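Pseudoaglycone deacetylase Dbv21 (Actinoplanes teichomyceticus, PDB 3DFI) is a zinc-binding hydrolase of the PIG-L de-N-acetylase family that probably removes the acetyl group from the pseudoaglycone intermediate in the biosynthesis of the lipoglycopeptide antibiotic A40926. Local coordinates at residues P206-V211 with G256-T261; L179-D184 with W262-Y267; R7-A12 with D145-L150. All blocks are in the same frame, centred on the assembly; numbering follows the deposited sequence.

Interaction 1 of 3, residues P206-V211 with G256-T261; sequences PELSFV and GYNETT
Phe210 and Asn258 stand side by side across a non-hydrogen-bonded antiparallel pair. With CG beside its backbone N (chi1 -72°), Phe210 presents a ring face to Asn258 CB, which lies 4.2 Å from the ring centroid in a CH-pi contact. Asn258 CG sits between backbone N and carbonyl carbon (chi1 62°), which stands the amide alongside the ring, steeply inclined to it. Further along the sheet face that carries Phe210 and Asn258, Leu208 CD1 comes within 3.2 Å of Thr260 OG1, a close approach made with a nearly eclipsed Leu208 chi2 (21°) and so perhaps strained. Thr260 CG2 reaches Pro206 CB at 4.0 Å. The opposite face, formed by Glu207, Ser209, Glu259 and Thr261, is polar. There a water donates to Glu207 O at 2.7 Å and to Glu259 O at 3.0 Å, and also hydrogen-bonds Thr261 OG1, which is shared with Arg180. The carboxylate of Glu259 runs on to Lys219, a salt bridge, and Ser27. Past the ladder, Val211 CG2 meets the Tyr257 ring edge at CD2, 3.9 Å away. Paired backbone bonds link Glu207 with Thr261 and Ser209 with Glu259. This regular antiparallel ladder joins edge strand 201-210 to a mixed alpha/beta sheet.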
loop_
_atom_site.group_PDB
_atom_site.type_symbol
_atom_site.label_atom_id
_atom_site.label_comp_id
_atom_site.label_asym_id
_atom_site.label_seq_id
_atom_site.Cartn_x
_atom_site.Cartn_y
_atom_site.Cartn_z
ATOM N N PRO A 206 9.238 -3.508 -15.928
ATOM C CA PRO A 206 9.307 -2.759 -14.669
ATOM C C PRO A 206 9.923 -1.377 -14.869
ATOM O O PRO A 206 10.784 -1.215 -15.729
ATOM C CB PRO A 206 10.232 -3.619 -13.787
ATOM C CG PRO A 206 11.074 -4.428 -14.776
ATOM C CD PRO A 206 10.134 -4.687 -15.933
ATOM N N GLU A 207 9.482 -0.386 -14.091
ATOM C CA GLU A 207 10.099 0.940 -14.168
ATOM C C GLU A 207 10.495 1.460 -12.808
ATOM O O GLU A 207 9.710 1.424 -11.866
ATOM C CB GLU A 207 9.189 1.959 -14.879
ATOM C CG GLU A 207 9.978 3.087 -15.617
ATOM C CD GLU A 207 10.016 2.933 -17.135
ATOM O OE1 GLU A 207 8.933 2.956 -17.761
ATOM O OE2 GLU A 207 11.128 2.809 -17.717
ATOM N N LEU A 208 11.721 1.948 -12.726
ATOM C CA LEU A 208 12.237 2.563 -11.519
ATOM C C LEU A 208 11.846 4.036 -11.459
ATOM O O LEU A 208 12.162 4.808 -12.360
ATOM C CB LEU A 208 13.762 2.413 -11.471
ATOM C CG LEU A 208 14.441 1.153 -10.894
ATOM C CD1 LEU A 208 13.567 -0.105 -10.853
ATOM C CD2 LEU A 208 15.725 0.876 -11.655
ATOM N N SER A 209 11.157 4.413 -10.392
ATOM C CA SER A 209 10.843 5.809 -10.135
ATOM C C SER A 209 11.879 6.370 -9.159
ATOM O O SER A 209 11.942 5.980 -7.985
ATOM C CB SER A 209 9.384 5.965 -9.655
ATOM O OG SER A 209 9.257 6.909 -8.581
ATOM N N PHE A 210 12.728 7.253 -9.675
ATOM C CA PHE A 210 13.784 7.883 -8.896
ATOM C C PHE A 210 13.271 9.106 -8.173
ATOM O O PHE A 210 12.417 9.834 -8.696
ATOM C CB PHE A 210 14.951 8.261 -9.804
ATOM C CG PHE A 210 15.728 7.083 -10.290
ATOM C CD1 PHE A 210 15.421 6.483 -11.508
ATOM C CD2 PHE A 210 16.764 6.558 -9.522
ATOM C CE1 PHE A 210 16.145 5.379 -11.959
ATOM C CE2 PHE A 210 17.487 5.454 -9.962
ATOM C CZ PHE A 210 17.170 4.865 -11.187
ATOM N N VAL A 211 13.787 9.315 -6.964
ATOM C CA VAL A 211 13.374 10.430 -6.121
ATOM C C VAL A 211 14.611 11.164 -5.593
ATOM O O VAL A 211 15.724 10.626 -5.624
ATOM C CB VAL A 211 12.447 9.974 -4.936
ATOM C CG1 VAL A 211 11.233 9.157 -5.446
ATOM C CG2 VAL A 211 13.229 9.193 -3.877
ATOM N N GLY A 256 20.799 6.746 -6.586
ATOM C CA GLY A 256 19.921 7.187 -5.501
ATOM C C GLY A 256 18.637 6.391 -5.299
ATOM O O GLY A 256 18.385 5.407 -5.998
ATOM N N TYR A 257 17.827 6.830 -4.332
ATOM C CA TYR A 257 16.630 6.095 -3.921
ATOM C C TYR A 257 15.566 6.002 -5.010
ATOM O O TYR A 257 15.334 6.947 -5.779
ATOM C CB TYR A 257 16.026 6.634 -2.612
ATOM C CG TYR A 257 15.096 5.619 -1.998
ATOM C CD1 TYR A 257 15.605 4.472 -1.399
ATOM C CD2 TYR A 257 13.704 5.776 -2.064
ATOM C CE1 TYR A 257 14.774 3.518 -0.865
ATOM C CE2 TYR A 257 12.849 4.814 -1.536
ATOM C CZ TYR A 257 13.399 3.690 -0.939
ATOM O OH TYR A 257 12.595 2.721 -0.431
ATOM N N ASN A 258 14.932 4.833 -5.047
ATOM C CA ASN A 258 13.993 4.471 -6.078
ATOM C C ASN A 258 13.048 3.353 -5.629
ATOM O O ASN A 258 13.347 2.571 -4.707
ATOM C CB ASN A 258 14.740 4.089 -7.373
ATOM C CG ASN A 258 15.647 2.895 -7.195
ATOM O OD1 ASN A 258 16.843 3.041 -6.915
ATOM N ND2 ASN A 258 15.089 1.708 -7.331
ATOM N N GLU A 259 11.904 3.306 -6.297
ATOM C CA GLU A 259 10.845 2.340 -6.067
ATOM C C GLU A 259 10.379 1.798 -7.453
ATOM O O GLU A 259 10.376 2.530 -8.459
ATOM C CB GLU A 259 9.702 3.020 -5.296
ATOM C CG GLU A 259 10.141 3.603 -3.909
ATOM C CD GLU A 259 9.103 4.508 -3.245
ATOM O OE1 GLU A 259 8.350 5.225 -3.963
ATOM O OE2 GLU A 259 9.034 4.506 -1.992
ATOM N N THR A 260 10.014 0.518 -7.500
ATOM C CA THR A 260 9.639 -0.167 -8.749
ATOM C C THR A 260 8.129 -0.293 -8.888
ATOM O O THR A 260 7.425 -0.660 -7.930
ATOM C CB THR A 260 10.242 -1.586 -8.785
ATOM O OG1 THR A 260 11.658 -1.495 -8.676
ATOM C CG2 THR A 260 9.890 -2.323 -10.058
ATOM N N THR A 261 7.633 -0.002 -10.085
ATOM C CA THR A 261 6.231 -0.274 -10.427
ATOM C C THR A 261 6.169 -0.890 -11.810
ATOM O O THR A 261 7.140 -0.784 -12.559
ATOM C CB THR A 261 5.341 0.992 -10.399
ATOM O OG1 THR A 261 5.727 1.890 -11.447
ATOM C CG2 THR A 261 5.400 1.702 -9.046
HETATM O O HOH W 1 8.214 3.190 -10.479
HETATM O O HOH W 2 17.527 10.223 -3.648
#

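Interaction 2 of 3, residues L179-D184 with W262-Y267; sequences LRLWQD and WPVIRY
A chi1 of -60° places Trp262 CG beside its own backbone N and carries the indole along residues 181-183, which it meets with its six-membered ring. Trp262 CE3 lies 3.2 Å from Leu181 O, which approaches at the ring edge, and CH2 packs 3.8 Å from Gln183 CB; the extended Gln183 chain continues to His247. In Arg180 a bend at chi3 (73°) lays one face of the guanidinium over Pro263 N, offset toward the rim, with NH1 3.7 Å from Pro263 CD; Thr261 holds the arginine as second partner. Val264 CG2 is shared by two leucines, at 3.6 Å from Leu181 CD1 and 3.8 Å from Leu179 CD2. The backbones exchange a hydrogen-bonded pair, including Trp262 N to Leu181 O at 2.7 Å, but the N-to-C directions of the short strand segments make 123°, far from ideal antiparallel pairing. Past this pair a water bridges the backbones, donating to Leu179 O at 2.7 Å and accepting from Val264 N at 2.9 Å. Trp182 points away from residues 262-267; further on, second-shell Asp184 OD2 bonds ND1 of zinc ligand His161. The contact marks the switch from parallel to antiparallel strands in a mixed alpha/beta sheet, bordering a PIG-L zinc site.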
loop_
_atom_site.group_PDB
_atom_site.type_symbol
_atom_site.label_atom_id
_atom_site.label_comp_id
_atom_site.label_asym_id
_atom_site.label_seq_id
_atom_site.Cartn_x
_atom_site.Cartn_y
_atom_site.Cartn_z
ATOM N N LEU A 179 -3.189 2.932 -14.670
ATOM C CA LEU A 179 -2.882 2.184 -13.448
ATOM C C LEU A 179 -1.464 1.595 -13.506
ATOM O O LEU A 179 -1.004 1.213 -14.578
ATOM C CB LEU A 179 -3.927 1.066 -13.252
ATOM C CG LEU A 179 -3.686 0.023 -12.142
ATOM C CD1 LEU A 179 -4.966 -0.523 -11.605
ATOM C CD2 LEU A 179 -2.815 -1.119 -12.681
ATOM N N ARG A 180 -0.798 1.561 -12.346
ATOM C CA ARG A 180 0.494 0.892 -12.120
ATOM C C ARG A 180 0.436 0.038 -10.834
ATOM O O ARG A 180 -0.283 0.343 -9.873
ATOM C CB ARG A 180 1.627 1.921 -12.023
ATOM C CG ARG A 180 1.805 2.732 -13.331
ATOM C CD ARG A 180 3.091 3.550 -13.322
ATOM N NE ARG A 180 4.277 2.707 -13.500
ATOM C CZ ARG A 180 4.885 2.482 -14.663
ATOM N NH1 ARG A 180 5.950 1.694 -14.706
ATOM N NH2 ARG A 180 4.445 3.045 -15.786
ATOM N N LEU A 181 1.172 -1.054 -10.844
ATOM C CA LEU A 181 1.224 -1.940 -9.716
ATOM C C LEU A 181 2.607 -1.779 -9.125
ATOM O O LEU A 181 3.610 -1.858 -9.846
ATOM C CB LEU A 181 0.964 -3.386 -10.160
ATOM C CG LEU A 181 -0.423 -3.677 -10.775
ATOM C CD1 LEU A 181 -0.608 -5.140 -11.049
ATOM C CD2 LEU A 181 -1.567 -3.155 -9.884
ATOM N N TRP A 182 2.660 -1.551 -7.810
ATOM C CA TRP A 182 3.932 -1.386 -7.113
ATOM C C TRP A 182 4.528 -2.675 -6.532
ATOM O O TRP A 182 3.821 -3.646 -6.291
ATOM C CB TRP A 182 3.833 -0.309 -6.031
ATOM C CG TRP A 182 3.021 -0.670 -4.764
ATOM C CD1 TRP A 182 3.260 -1.703 -3.877
ATOM C CD2 TRP A 182 1.872 0.038 -4.244
ATOM N NE1 TRP A 182 2.328 -1.668 -2.843
ATOM C CE2 TRP A 182 1.473 -0.616 -3.044
ATOM C CE3 TRP A 182 1.137 1.162 -4.683
ATOM C CZ2 TRP A 182 0.364 -0.185 -2.279
ATOM C CZ3 TRP A 182 0.060 1.603 -3.911
ATOM C CH2 TRP A 182 -0.331 0.915 -2.733
ATOM N N GLN A 183 5.836 -2.652 -6.295
ATOM C CA GLN A 183 6.554 -3.759 -5.680
ATOM C C GLN A 183 6.365 -3.626 -4.166
ATOM O O GLN A 183 6.887 -2.660 -3.567
ATOM C CB GLN A 183 8.035 -3.621 -6.029
ATOM C CG GLN A 183 8.956 -4.786 -5.643
ATOM C CD GLN A 183 10.412 -4.470 -5.907
ATOM O OE1 GLN A 183 10.893 -3.439 -5.392
ATOM N NE2 GLN A 183 11.084 -5.249 -6.622
ATOM N N ASP A 184 5.649 -4.584 -3.562
ATOM C CA ASP A 184 5.289 -4.545 -2.125
ATOM C C ASP A 184 6.555 -4.542 -1.285
ATOM O O ASP A 184 7.411 -5.369 -1.514
ATOM C CB ASP A 184 4.443 -5.780 -1.753
ATOM C CG ASP A 184 3.200 -5.954 -2.671
ATOM O OD1 ASP A 184 3.357 -6.131 -3.920
ATOM O OD2 ASP A 184 2.076 -5.913 -2.124
ATOM N N TRP A 262 5.025 -1.514 -12.151
ATOM C CA TRP A 262 4.814 -2.076 -13.487
ATOM C C TRP A 262 3.485 -1.608 -14.075
ATOM O O TRP A 262 2.483 -1.505 -13.341
ATOM C CB TRP A 262 4.751 -3.608 -13.475
ATOM C CG TRP A 262 5.912 -4.378 -12.990
ATOM C CD1 TRP A 262 6.848 -5.030 -13.753
ATOM C CD2 TRP A 262 6.253 -4.648 -11.614
ATOM N NE1 TRP A 262 7.742 -5.668 -12.938
ATOM C CE2 TRP A 262 7.397 -5.461 -11.625
ATOM C CE3 TRP A 262 5.683 -4.293 -10.382
ATOM C CZ2 TRP A 262 8.014 -5.908 -10.447
ATOM C CZ3 TRP A 262 6.286 -4.735 -9.214
ATOM C CH2 TRP A 262 7.451 -5.533 -9.255
ATOM N N PRO A 263 3.449 -1.374 -15.405
ATOM C CA PRO A 263 2.149 -1.197 -16.043
ATOM C C PRO A 263 1.540 -2.578 -16.316
ATOM O O PRO A 263 2.231 -3.591 -16.204
ATOM C CB PRO A 263 2.492 -0.497 -17.367
ATOM C CG PRO A 263 3.856 -0.977 -17.706
ATOM C CD PRO A 263 4.557 -1.304 -16.391
ATOM N N VAL A 264 0.267 -2.614 -16.685
ATOM C CA VAL A 264 -0.408 -3.892 -16.874
ATOM C C VAL A 264 -0.918 -3.963 -18.295
ATOM O O VAL A 264 -1.520 -3.016 -18.796
ATOM C CB VAL A 264 -1.570 -4.075 -15.864
ATOM C CG1 VAL A 264 -2.258 -5.414 -16.054
ATOM C CG2 VAL A 264 -1.030 -3.980 -14.440
ATOM N N ILE A 265 -0.647 -5.086 -18.944
ATOM C CA ILE A 265 -1.081 -5.284 -20.283
ATOM C C ILE A 265 -2.165 -6.376 -20.286
ATOM O O ILE A 265 -1.994 -7.451 -19.706
ATOM C CB ILE A 265 0.138 -5.550 -21.266
ATOM C CG1 ILE A 265 1.053 -6.660 -20.792
ATOM C CG2 ILE A 265 1.084 -4.352 -21.300
ATOM C CD1 ILE A 265 2.434 -6.633 -21.551
ATOM N N ARG A 266 -3.292 -6.079 -20.924
ATOM C CA ARG A 266 -4.350 -7.054 -21.068
ATOM C C ARG A 266 -4.270 -7.728 -22.448
ATOM O O ARG A 266 -4.776 -7.197 -23.440
ATOM C CB ARG A 266 -5.697 -6.362 -20.838
ATOM C CG ARG A 266 -6.892 -7.253 -20.803
ATOM C CD ARG A 266 -8.091 -6.380 -21.092
ATOM N NE ARG A 266 -9.207 -6.636 -20.212
ATOM C CZ ARG A 266 -10.453 -6.207 -20.416
ATOM N NH1 ARG A 266 -11.368 -6.525 -19.534
ATOM N NH2 ARG A 266 -10.791 -5.496 -21.495
ATOM N N TYR A 267 -3.624 -8.891 -22.527
ATOM C CA TYR A 267 -3.560 -9.598 -23.817
ATOM C C TYR A 267 -4.876 -10.285 -24.210
ATOM O O TYR A 267 -5.058 -10.598 -25.368
ATOM C CB TYR A 267 -2.391 -10.596 -23.874
ATOM C CG TYR A 267 -2.416 -11.631 -22.786
ATOM C CD1 TYR A 267 -1.664 -11.450 -21.625
ATOM C CD2 TYR A 267 -3.194 -12.786 -22.905
ATOM C CE1 TYR A 267 -1.688 -12.382 -20.607
ATOM C CE2 TYR A 267 -3.224 -13.736 -21.890
ATOM C CZ TYR A 267 -2.461 -13.527 -20.747
ATOM O OH TYR A 267 -2.467 -14.447 -19.725
HETATM O O HOH W 3 -1.242 -0.178 -16.869
#

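Interaction 3 of 3, residues R7-A12 with D145-L150; sequences RTRILA and DPTLVL
The carbonyl oxygen of Arg9 is gripped by two successive amides: Thr147 N donates to Arg9 O at 2.7 Å, in the carbonyl plane, while Leu148 N reaches the same oxygen at a longer 3.3 Å, tilted from that plane. Thr147 also returns a bond through its side chain. Its hydroxyl sits between backbone N and carbonyl carbon (chi1 57°), where OG1 accepts from Arg9 N at 3.1 Å and is bound as well to Asp6 O. The same rotamer lays CG2 over one face of the Arg9 guanidinium, 3.5 Å from Arg9 NH2. The guanidinium is brought there by a bend at chi3 (-61°). Arg9 NE points almost straight at Asp145 O, 2.7 Å away with an angle of 178° at the hydrogen, and the oxygen lies in the guanidinium plane. These two contacts, one at the edge and one over a face, should limit rotation of the group. The salt bridge from Arg9 NH2 to Asp145 OD2 is long, 3.8 Å, and the carboxylate oxygen is well out of plane, so charge attraction alone acts there.

Beyond Arg9 the chains become true parallel strands, linked by Leu11 N to Leu148 O and Leu150 N to Leu11 O. Ile10 CG2 crosses to Leu150 CD1 at 3.8 Å on one face of the sheet; on the other, Leu11 CB packs 3.8 Å from Pro146 CB. Helix 126-144, which ends just before Asp145, covers the latter face through Met140 and Ile141, whereas helix 19-33 lies over the Ile10 and Leu150 face. Strand 9-14 is flanked on its remaining edge by strand 37-42, and strand 148-152 by strand 179-182, placing the pair inside the sheet.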
loop_
_atom_site.group_PDB
_atom_site.type_symbol
_atom_site.label_atom_id
_atom_site.label_comp_id
_atom_site.label_asym_id
_atom_site.label_seq_id
_atom_site.Cartn_x
_atom_site.Cartn_y
_atom_site.Cartn_z
ATOM N N ARG A 7 0.813 12.520 -12.936
ATOM C CA ARG A 7 0.765 12.558 -11.474
ATOM C C ARG A 7 0.021 13.771 -10.885
ATOM O O ARG A 7 0.173 14.082 -9.707
ATOM C CB ARG A 7 2.192 12.535 -10.919
ATOM C CG ARG A 7 3.110 11.446 -11.486
ATOM C CD ARG A 7 4.480 11.546 -10.799
ATOM N NE ARG A 7 5.208 12.698 -11.322
ATOM C CZ ARG A 7 6.147 13.383 -10.678
ATOM N NH1 ARG A 7 6.720 14.411 -11.297
ATOM N NH2 ARG A 7 6.519 13.058 -9.444
ATOM N N THR A 8 -0.768 14.457 -11.703
ATOM C CA THR A 8 -1.543 15.602 -11.231
ATOM C C THR A 8 -2.387 15.195 -10.010
ATOM O O THR A 8 -2.316 15.834 -8.959
ATOM C CB THR A 8 -2.432 16.182 -12.361
ATOM O OG1 THR A 8 -1.602 16.591 -13.456
ATOM C CG2 THR A 8 -3.248 17.390 -11.869
ATOM N N ARG A 9 -3.172 14.128 -10.158
ATOM C CA ARG A 9 -4.014 13.618 -9.071
ATOM C C ARG A 9 -3.821 12.114 -8.953
ATOM O O ARG A 9 -4.319 11.358 -9.779
ATOM C CB ARG A 9 -5.488 13.987 -9.321
ATOM C CG ARG A 9 -5.755 15.505 -9.367
ATOM C CD ARG A 9 -7.224 15.867 -9.633
ATOM N NE ARG A 9 -7.717 15.366 -10.919
ATOM C CZ ARG A 9 -7.594 15.995 -12.090
ATOM N NH1 ARG A 9 -6.984 17.175 -12.169
ATOM N NH2 ARG A 9 -8.087 15.445 -13.196
ATOM N N ILE A 10 -3.059 11.691 -7.939
ATOM C CA ILE A 10 -2.797 10.276 -7.690
ATOM C C ILE A 10 -3.731 9.689 -6.618
ATOM O O ILE A 10 -3.861 10.239 -5.518
ATOM C CB ILE A 10 -1.318 10.018 -7.266
ATOM C CG1 ILE A 10 -0.344 10.477 -8.373
ATOM C CG2 ILE A 10 -1.096 8.527 -6.962
ATOM C CD1 ILE A 10 1.110 10.561 -7.904
ATOM N N LEU A 11 -4.372 8.567 -6.954
ATOM C CA LEU A 11 -5.095 7.778 -5.971
ATOM C C LEU A 11 -4.364 6.457 -5.750
ATOM O O LEU A 11 -4.313 5.616 -6.642
ATOM C CB LEU A 11 -6.522 7.518 -6.421
ATOM C CG LEU A 11 -7.437 6.715 -5.486
ATOM C CD1 LEU A 11 -7.629 7.364 -4.071
ATOM C CD2 LEU A 11 -8.784 6.483 -6.199
ATOM N N ALA A 12 -3.771 6.295 -4.571
ATOM C CA ALA A 12 -3.133 5.027 -4.228
ATOM C C ALA A 12 -4.097 4.194 -3.387
ATOM O O ALA A 12 -4.715 4.718 -2.451
ATOM C CB ALA A 12 -1.825 5.270 -3.485
ATOM N N ASP A 145 -11.417 11.888 -8.677
ATOM C CA ASP A 145 -11.086 12.183 -10.097
ATOM C C ASP A 145 -9.571 12.075 -10.439
ATOM O O ASP A 145 -8.972 13.013 -10.966
ATOM C CB ASP A 145 -11.709 13.537 -10.525
ATOM C CG ASP A 145 -11.652 13.786 -12.033
ATOM O OD1 ASP A 145 -11.467 12.838 -12.831
ATOM O OD2 ASP A 145 -11.818 14.964 -12.436
ATOM N N PRO A 146 -8.956 10.911 -10.162
ATOM C CA PRO A 146 -7.505 10.783 -10.308
ATOM C C PRO A 146 -7.075 10.739 -11.776
ATOM O O PRO A 146 -7.881 10.370 -12.633
ATOM C CB PRO A 146 -7.221 9.423 -9.673
ATOM C CG PRO A 146 -8.451 8.643 -9.942
ATOM C CD PRO A 146 -9.572 9.632 -9.756
ATOM N N THR A 147 -5.821 11.106 -12.043
ATOM C CA THR A 147 -5.198 10.939 -13.375
ATOM C C THR A 147 -4.279 9.711 -13.393
ATOM O O THR A 147 -3.802 9.294 -14.430
ATOM C CB THR A 147 -4.401 12.209 -13.769
ATOM O OG1 THR A 147 -3.422 12.490 -12.758
ATOM C CG2 THR A 147 -5.340 13.408 -13.877
ATOM N N LEU A 148 -4.025 9.156 -12.209
ATOM C CA LEU A 148 -3.273 7.905 -12.050
ATOM C C LEU A 148 -3.746 7.174 -10.797
ATOM O O LEU A 148 -3.940 7.788 -9.738
ATOM C CB LEU A 148 -1.770 8.185 -11.941
ATOM C CG LEU A 148 -0.783 7.038 -11.643
ATOM C CD1 LEU A 148 -0.650 6.145 -12.840
ATOM C CD2 LEU A 148 0.591 7.635 -11.265
ATOM N N VAL A 149 -3.958 5.873 -10.947
ATOM C CA VAL A 149 -4.240 4.976 -9.823
ATOM C C VAL A 149 -3.071 4.012 -9.586
ATOM O O VAL A 149 -2.546 3.459 -10.535
ATOM C CB VAL A 149 -5.536 4.152 -10.088
ATOM C CG1 VAL A 149 -5.684 3.000 -9.085
ATOM C CG2 VAL A 149 -6.796 5.071 -10.038
ATOM N N LEU A 150 -2.690 3.817 -8.319
ATOM C CA LEU A 150 -1.682 2.841 -7.936
ATOM C C LEU A 150 -2.253 1.829 -6.958
ATOM O O LEU A 150 -3.037 2.183 -6.079
ATOM C CB LEU A 150 -0.457 3.526 -7.267
ATOM C CG LEU A 150 0.160 4.676 -8.082
ATOM C CD1 LEU A 150 1.162 5.448 -7.236
ATOM C CD2 LEU A 150 0.813 4.139 -9.325
#

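In the fold
All three interactions belong to one mixed sheet. Interaction 3 supplies part of its parallel interior, interaction 2 the change to antiparallel pairing, and interaction 1 one of the two outermost strands. Strand 258-266 serves both interactions 1 and 2, whose centres are 14 Å apart; they meet where Thr261 OG1 bonds Arg180 NE (2.6 Å) and Thr260 O bonds Gln183 N (3.0 Å). Interactions 2 and 3 join through Arg180 N and Val149 O, 3.2 Å apart, whereas interactions 1 and 3 do not touch. Of interactions 2 and 3, interaction 2 comes nearer the zinc held by His16, Asp19 and His161: the Trp182 side chain is about 8 Å from it, against about 13 Å for that of Ala12. In interaction 1 the Glu259 side chain is about 11 Å from that of Asp19.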